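Local coordinates for CAG pathogenicity island protein 13 (Helicobacter pylori, PDB 2G3V) that is of unknown function but is encoded by cagS in the cag pathogenicity island and is probably linked to its type IV secretion system, at residues 50-55 / 90-95; 123-128 / 140-145. All coordinates share one frame; numbering follows the deposited sequence.

In the fold
CagS is an all-helical, single-chain protein, and both contacts lie in the same part of it. Contact 1 pairs helix 35-57 with helix 82-105. Contact 2 follows it along the chain and joins the loop before helix 128-133 to helix 136-149. Their centres are about 13 Å apart, and they touch. Phe51 CD2 lies 3.4 Å from Phe126 CD1, with the two rings edge-to-face. Leu92 CD2 packs 3.5 Å from Phe125 CB. Residues 123-128 therefore lie against both helices of contact 1 and also against helix 136-149. Through these side chains the loop at 123-128 packs the later helix 136-149 together with the earlier helix pair.

Contact 1. Residues 50-55 / 90-95; sequences DFFKQM and RLLESE
Phe52 and Leu92 form the tight, buried side of this contact. Leu92 CB sits over one face of the Phe52 ring, offset toward the rim, in a CH-pi contact. Leu92 CB is 3.9 Å from the Phe52 ring centroid. Leu92 CD2 reaches the far part of the same ring, 3.9 Å from Phe52 CE1. The ring gets there with CG anti to the carbonyl carbon (chi1 -61°). The backbones are close here too, with Phe52 CA 5.2 Å from Glu93 CA. The outer side is polar and more open to solvent, and no hydrogen bond crosses it between the two segments. Glu93 runs out extended and lays its carboxylate across the Lys53 chain. Glu93 OE1 lies 3.3 Å from Lys53 CB, and Glu93 OE2 lies 3.1 Å from Lys53 CE. Lys53 bends at chi3, but Lys53 NZ stays 3.7 Å from Glu93 OE2, a long salt bridge. Lys53 is exposed, so solvent probably weakens the pair. The stronger polar partner of Glu93 is His56, whose NE2 is hydrogen-bonded to OE1. This hydrogen bond probably does more than the salt bridge to hold the carboxylate beside helix 35-57. The segment axes approach to 8.1 Å at 151°, as in a near-antiparallel helix pair of an all-alpha fold.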
loop_
_atom_site.group_PDB
_atom_site.type_symbol
_atom_site.label_atom_id
_atom_site.label_comp_id
_atom_site.label_asym_id
_atom_site.label_seq_id
_atom_site.Cartn_x
_atom_site.Cartn_y
_atom_site.Cartn_z
ATOM N N ASP A 50 -8.058 1.349 -7.773
ATOM C CA ASP A 50 -8.620 1.661 -9.080
ATOM C C ASP A 50 -7.584 2.392 -9.923
ATOM O O ASP A 50 -7.505 2.190 -11.131
ATOM C CB ASP A 50 -9.890 2.515 -8.933
ATOM C CG ASP A 50 -10.973 1.817 -8.094
ATOM O OD1 ASP A 50 -11.189 0.591 -8.298
ATOM O OD2 ASP A 50 -11.616 2.485 -7.240
ATOM N N PHE A 51 -6.786 3.233 -9.270
ATOM C CA PHE A 51 -5.749 4.006 -9.936
ATOM C C PHE A 51 -4.755 3.038 -10.535
ATOM O O PHE A 51 -4.412 3.123 -11.717
ATOM C CB PHE A 51 -5.046 4.913 -8.931
ATOM C CG PHE A 51 -3.878 5.667 -9.498
ATOM C CD1 PHE A 51 -4.076 6.726 -10.374
ATOM C CD2 PHE A 51 -2.578 5.321 -9.142
ATOM C CE1 PHE A 51 -2.995 7.440 -10.889
ATOM C CE2 PHE A 51 -1.486 6.022 -9.647
ATOM C CZ PHE A 51 -1.701 7.089 -10.526
ATOM N N PHE A 52 -4.298 2.110 -9.703
ATOM C CA PHE A 52 -3.354 1.103 -10.150
ATOM C C PHE A 52 -3.910 0.335 -11.368
ATOM O O PHE A 52 -3.242 0.209 -12.408
ATOM C CB PHE A 52 -3.018 0.138 -9.001
ATOM C CG PHE A 52 -2.367 0.805 -7.802
ATOM C CD1 PHE A 52 -1.637 1.989 -7.946
ATOM C CD2 PHE A 52 -2.485 0.246 -6.533
ATOM C CE1 PHE A 52 -1.040 2.602 -6.845
ATOM C CE2 PHE A 52 -1.896 0.839 -5.426
ATOM C CZ PHE A 52 -1.171 2.025 -5.576
ATOM N N LYS A 53 -5.137 -0.161 -11.253
ATOM C CA LYS A 53 -5.746 -0.882 -12.365
ATOM C C LYS A 53 -5.749 -0.015 -13.625
ATOM O O LYS A 53 -5.450 -0.493 -14.712
ATOM C CB LYS A 53 -7.177 -1.278 -12.018
ATOM C CG LYS A 53 -7.984 -1.756 -13.222
ATOM C CD LYS A 53 -9.306 -2.350 -12.820
ATOM C CE LYS A 53 -9.081 -3.613 -12.004
ATOM N NZ LYS A 53 -10.343 -4.359 -11.715
ATOM N N GLN A 54 -6.075 1.264 -13.464
ATOM C CA GLN A 54 -6.115 2.200 -14.581
ATOM C C GLN A 54 -4.762 2.428 -15.240
ATOM O O GLN A 54 -4.689 2.815 -16.413
ATOM C CB GLN A 54 -6.702 3.542 -14.122
ATOM C CG GLN A 54 -8.194 3.702 -14.398
ATOM C CD GLN A 54 -8.511 3.787 -15.894
ATOM O OE1 GLN A 54 -8.583 2.768 -16.601
ATOM N NE2 GLN A 54 -8.690 5.012 -16.386
HETATM N N MSE A 55 -3.677 2.178 -14.523
HETATM C CA MSE A 55 -2.386 2.412 -15.137
HETATM C C MSE A 55 -2.055 1.339 -16.188
HETATM O O MSE A 55 -1.760 1.655 -17.349
HETATM C CB MSE A 55 -1.316 2.491 -14.047
HETATM C CG MSE A 55 -1.582 3.577 -13.019
HETATM SE SE MSE A 55 -1.622 5.359 -13.770
HETATM C CE MSE A 55 0.230 5.557 -14.103
ATOM N N ARG A 90 0.483 -3.739 -12.010
ATOM C CA ARG A 90 -0.324 -4.943 -12.146
ATOM C C ARG A 90 -0.255 -5.639 -10.798
ATOM O O ARG A 90 -1.254 -6.141 -10.287
ATOM C CB ARG A 90 0.243 -5.855 -13.231
ATOM C CG ARG A 90 0.260 -5.203 -14.599
ATOM C CD ARG A 90 0.253 -6.226 -15.719
ATOM N NE ARG A 90 0.070 -5.607 -17.036
ATOM C CZ ARG A 90 1.072 -5.194 -17.805
ATOM N NH1 ARG A 90 2.326 -5.334 -17.389
ATOM N NH2 ARG A 90 0.820 -4.643 -18.988
ATOM N N LEU A 91 0.942 -5.623 -10.222
ATOM C CA LEU A 91 1.223 -6.252 -8.941
ATOM C C LEU A 91 0.682 -5.410 -7.777
ATOM O O LEU A 91 0.382 -5.940 -6.709
ATOM C CB LEU A 91 2.740 -6.461 -8.810
ATOM C CG LEU A 91 3.279 -7.489 -7.808
ATOM C CD1 LEU A 91 2.885 -8.900 -8.256
ATOM C CD2 LEU A 91 4.789 -7.365 -7.720
ATOM N N LEU A 92 0.571 -4.100 -7.984
ATOM C CA LEU A 92 0.042 -3.187 -6.968
ATOM C C LEU A 92 -1.471 -3.352 -6.893
ATOM O O LEU A 92 -2.044 -3.332 -5.805
ATOM C CB LEU A 92 0.375 -1.727 -7.313
ATOM C CG LEU A 92 1.571 -1.052 -6.632
ATOM C CD1 LEU A 92 2.739 -2.018 -6.518
ATOM C CD2 LEU A 92 1.979 0.158 -7.425
ATOM N N GLU A 93 -2.116 -3.512 -8.050
ATOM C CA GLU A 93 -3.566 -3.694 -8.096
ATOM C C GLU A 93 -3.913 -4.991 -7.382
ATOM O O GLU A 93 -4.891 -5.076 -6.636
ATOM C CB GLU A 93 -4.061 -3.784 -9.538
ATOM C CG GLU A 93 -5.578 -3.905 -9.649
ATOM C CD GLU A 93 -6.025 -4.541 -10.954
ATOM O OE1 GLU A 93 -5.534 -4.123 -12.027
ATOM O OE2 GLU A 93 -6.870 -5.459 -10.914
ATOM N N SER A 94 -3.093 -6.007 -7.622
ATOM C CA SER A 94 -3.286 -7.308 -7.002
ATOM C C SER A 94 -3.213 -7.211 -5.484
ATOM O O SER A 94 -4.099 -7.685 -4.778
ATOM C CB SER A 94 -2.223 -8.295 -7.504
ATOM O OG SER A 94 -2.313 -8.492 -8.905
ATOM N N GLU A 95 -2.149 -6.598 -4.977
ATOM C CA GLU A 95 -1.977 -6.464 -3.535
ATOM C C GLU A 95 -3.077 -5.611 -2.907
ATOM O O GLU A 95 -3.549 -5.915 -1.819
ATOM C CB GLU A 95 -0.595 -5.874 -3.206
ATOM C CG GLU A 95 0.557 -6.700 -3.754
ATOM C CD GLU A 95 0.400 -8.198 -3.476
ATOM O OE1 GLU A 95 0.217 -8.576 -2.293
ATOM O OE2 GLU A 95 0.457 -8.996 -4.441
#

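Contact 2. Residues 123-128 / 140-145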
loop_
_atom_site.group_PDB
_atom_site.type_symbol
_atom_site.label_atom_id
_atom_site.label_comp_id
_atom_site.label_asym_id
_atom_site.label_seq_id
_atom_site.Cartn_x
_atom_site.Cartn_y
_atom_site.Cartn_z
ATOM N N LEU A 123 1.700 4.197 -1.250
ATOM C CA LEU A 123 1.924 5.633 -1.451
ATOM C C LEU A 123 3.027 6.067 -2.440
ATOM O O LEU A 123 2.836 7.006 -3.204
ATOM C CB LEU A 123 2.149 6.308 -0.090
ATOM C CG LEU A 123 0.922 6.888 0.638
ATOM C CD1 LEU A 123 -0.336 6.197 0.203
ATOM C CD2 LEU A 123 1.107 6.765 2.155
ATOM N N PRO A 124 4.187 5.389 -2.441
ATOM C CA PRO A 124 5.312 5.712 -3.344
ATOM C C PRO A 124 4.980 5.630 -4.841
ATOM O O PRO A 124 5.698 6.167 -5.683
ATOM C CB PRO A 124 6.373 4.682 -2.958
ATOM C CG PRO A 124 6.099 4.453 -1.524
ATOM C CD PRO A 124 4.591 4.350 -1.479
ATOM N N PHE A 125 3.897 4.936 -5.162
ATOM C CA PHE A 125 3.471 4.780 -6.544
ATOM C C PHE A 125 2.124 5.446 -6.774
ATOM O O PHE A 125 1.547 5.314 -7.844
ATOM C CB PHE A 125 3.358 3.294 -6.903
ATOM C CG PHE A 125 4.676 2.572 -6.953
ATOM C CD1 PHE A 125 5.583 2.813 -7.984
ATOM C CD2 PHE A 125 5.018 1.662 -5.954
ATOM C CE1 PHE A 125 6.825 2.161 -8.019
ATOM C CE2 PHE A 125 6.255 0.997 -5.971
ATOM C CZ PHE A 125 7.165 1.247 -7.006
ATOM N N PHE A 126 1.624 6.171 -5.779
ATOM C CA PHE A 126 0.324 6.813 -5.932
ATOM C C PHE A 126 0.343 8.327 -5.695
ATOM O O PHE A 126 -0.290 9.101 -6.417
ATOM C CB PHE A 126 -0.691 6.144 -4.996
ATOM C CG PHE A 126 -2.013 6.837 -4.963
ATOM C CD1 PHE A 126 -2.891 6.730 -6.041
ATOM C CD2 PHE A 126 -2.371 7.642 -3.870
ATOM C CE1 PHE A 126 -4.090 7.404 -6.041
ATOM C CE2 PHE A 126 -3.572 8.324 -3.864
ATOM C CZ PHE A 126 -4.434 8.206 -4.948
ATOM N N SER A 127 1.070 8.738 -4.671
ATOM C CA SER A 127 1.181 10.145 -4.326
ATOM C C SER A 127 2.038 10.946 -5.297
ATOM O O SER A 127 3.181 10.571 -5.596
ATOM C CB SER A 127 1.753 10.286 -2.921
ATOM O OG SER A 127 2.558 11.440 -2.846
ATOM N N LYS A 128 1.478 12.057 -5.777
ATOM C CA LYS A 128 2.191 12.929 -6.708
ATOM C C LYS A 128 3.424 13.558 -6.066
ATOM O O LYS A 128 4.470 13.643 -6.687
ATOM C CB LYS A 128 1.282 14.043 -7.218
ATOM C CG LYS A 128 1.994 14.969 -8.206
ATOM C CD LYS A 128 1.053 16.033 -8.729
ATOM C CE LYS A 128 -0.147 15.417 -9.437
ATOM N NZ LYS A 128 -1.132 16.476 -9.742
ATOM N N ASP A 140 13.707 3.441 -10.337
ATOM C CA ASP A 140 14.087 2.193 -10.964
ATOM C C ASP A 140 14.311 1.073 -9.983
ATOM O O ASP A 140 13.815 -0.031 -10.176
ATOM C CB ASP A 140 15.341 2.387 -11.819
ATOM C CG ASP A 140 15.438 1.373 -12.944
ATOM O OD1 ASP A 140 14.410 1.141 -13.634
ATOM O OD2 ASP A 140 16.540 0.814 -13.146
ATOM N N SER A 141 15.064 1.338 -8.921
ATOM C CA SER A 141 15.328 0.283 -7.943
ATOM C C SER A 141 14.108 -0.011 -7.080
ATOM O O SER A 141 13.914 -1.146 -6.634
ATOM C CB SER A 141 16.534 0.629 -7.067
ATOM O OG SER A 141 16.340 1.850 -6.389
ATOM N N GLN A 142 13.285 1.007 -6.843
ATOM C CA GLN A 142 12.092 0.809 -6.050
ATOM C C GLN A 142 11.205 -0.150 -6.817
ATOM O O GLN A 142 10.640 -1.080 -6.245
ATOM C CB GLN A 142 11.372 2.142 -5.820
ATOM C CG GLN A 142 10.311 2.093 -4.713
ATOM C CD GLN A 142 9.670 3.439 -4.442
ATOM O OE1 GLN A 142 8.953 3.979 -5.288
ATOM N NE2 GLN A 142 9.921 3.993 -3.255
ATOM N N ILE A 143 11.102 0.065 -8.126
ATOM C CA ILE A 143 10.276 -0.782 -8.985
ATOM C C ILE A 143 10.845 -2.204 -8.995
ATOM O O ILE A 143 10.111 -3.178 -8.899
ATOM C CB ILE A 143 10.226 -0.208 -10.424
ATOM C CG1 ILE A 143 9.473 1.126 -10.420
ATOM C CG2 ILE A 143 9.596 -1.204 -11.376
ATOM C CD1 ILE A 143 9.391 1.795 -11.784
ATOM N N GLU A 144 12.161 -2.315 -9.104
ATOM C CA GLU A 144 12.815 -3.619 -9.108
ATOM C C GLU A 144 12.558 -4.341 -7.780
ATOM O O GLU A 144 12.141 -5.501 -7.754
ATOM C CB GLU A 144 14.321 -3.442 -9.315
ATOM C CG GLU A 144 15.002 -4.661 -9.937
ATOM C CD GLU A 144 14.431 -5.004 -11.317
ATOM O OE1 GLU A 144 14.514 -4.149 -12.235
ATOM O OE2 GLU A 144 13.893 -6.122 -11.484
ATOM N N LEU A 145 12.801 -3.633 -6.679
ATOM C CA LEU A 145 12.593 -4.177 -5.343
ATOM C C LEU A 145 11.171 -4.703 -5.184
ATOM O O LEU A 145 10.969 -5.852 -4.808
ATOM C CB LEU A 145 12.876 -3.096 -4.289
ATOM C CG LEU A 145 12.933 -3.550 -2.824
ATOM C CD1 LEU A 145 14.166 -4.424 -2.581
ATOM C CD2 LEU A 145 12.972 -2.344 -1.934
#
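A short 3-10 segment, residues 123-125, meets helix 136-149 here through Pro124 and Phe125. Gln142 reaches across from the helix, its CG anti to the backbone N (chi1 -165°) and its chain extended beyond. The amide ends against Pro124 CB, with Gln142 OE1 at 3.5 Å and Gln142 NE2 at 3.6 Å from that carbon. Gln142 OE1 also lies over one face of the Phe125 ring, offset toward the rim, 3.7 Å from Phe125 CZ. Ring and amide planes are 63° apart, so the amide is not stacked flat on the ring. Gln142 OE1 is buried by the contact and has no hydrogen-bond partner in the model. The 3-10 segment gives way to a turn in which Leu123 O accepts from both Phe126 N and Ser127 N. Ser127 is then the N-cap of helix 128-133, its OG bonded to Ile130 N. Ile143 works at the edge of the Phe125 ring, near its plane, with Ile143 CG1 3.7 Å from Phe125 CE1. Tyr146, on the same helix, meets the Phe125 ring edge-to-face. Tyr89 OH, from helix 82-105, is hydrogen-bonded to Phe125 O.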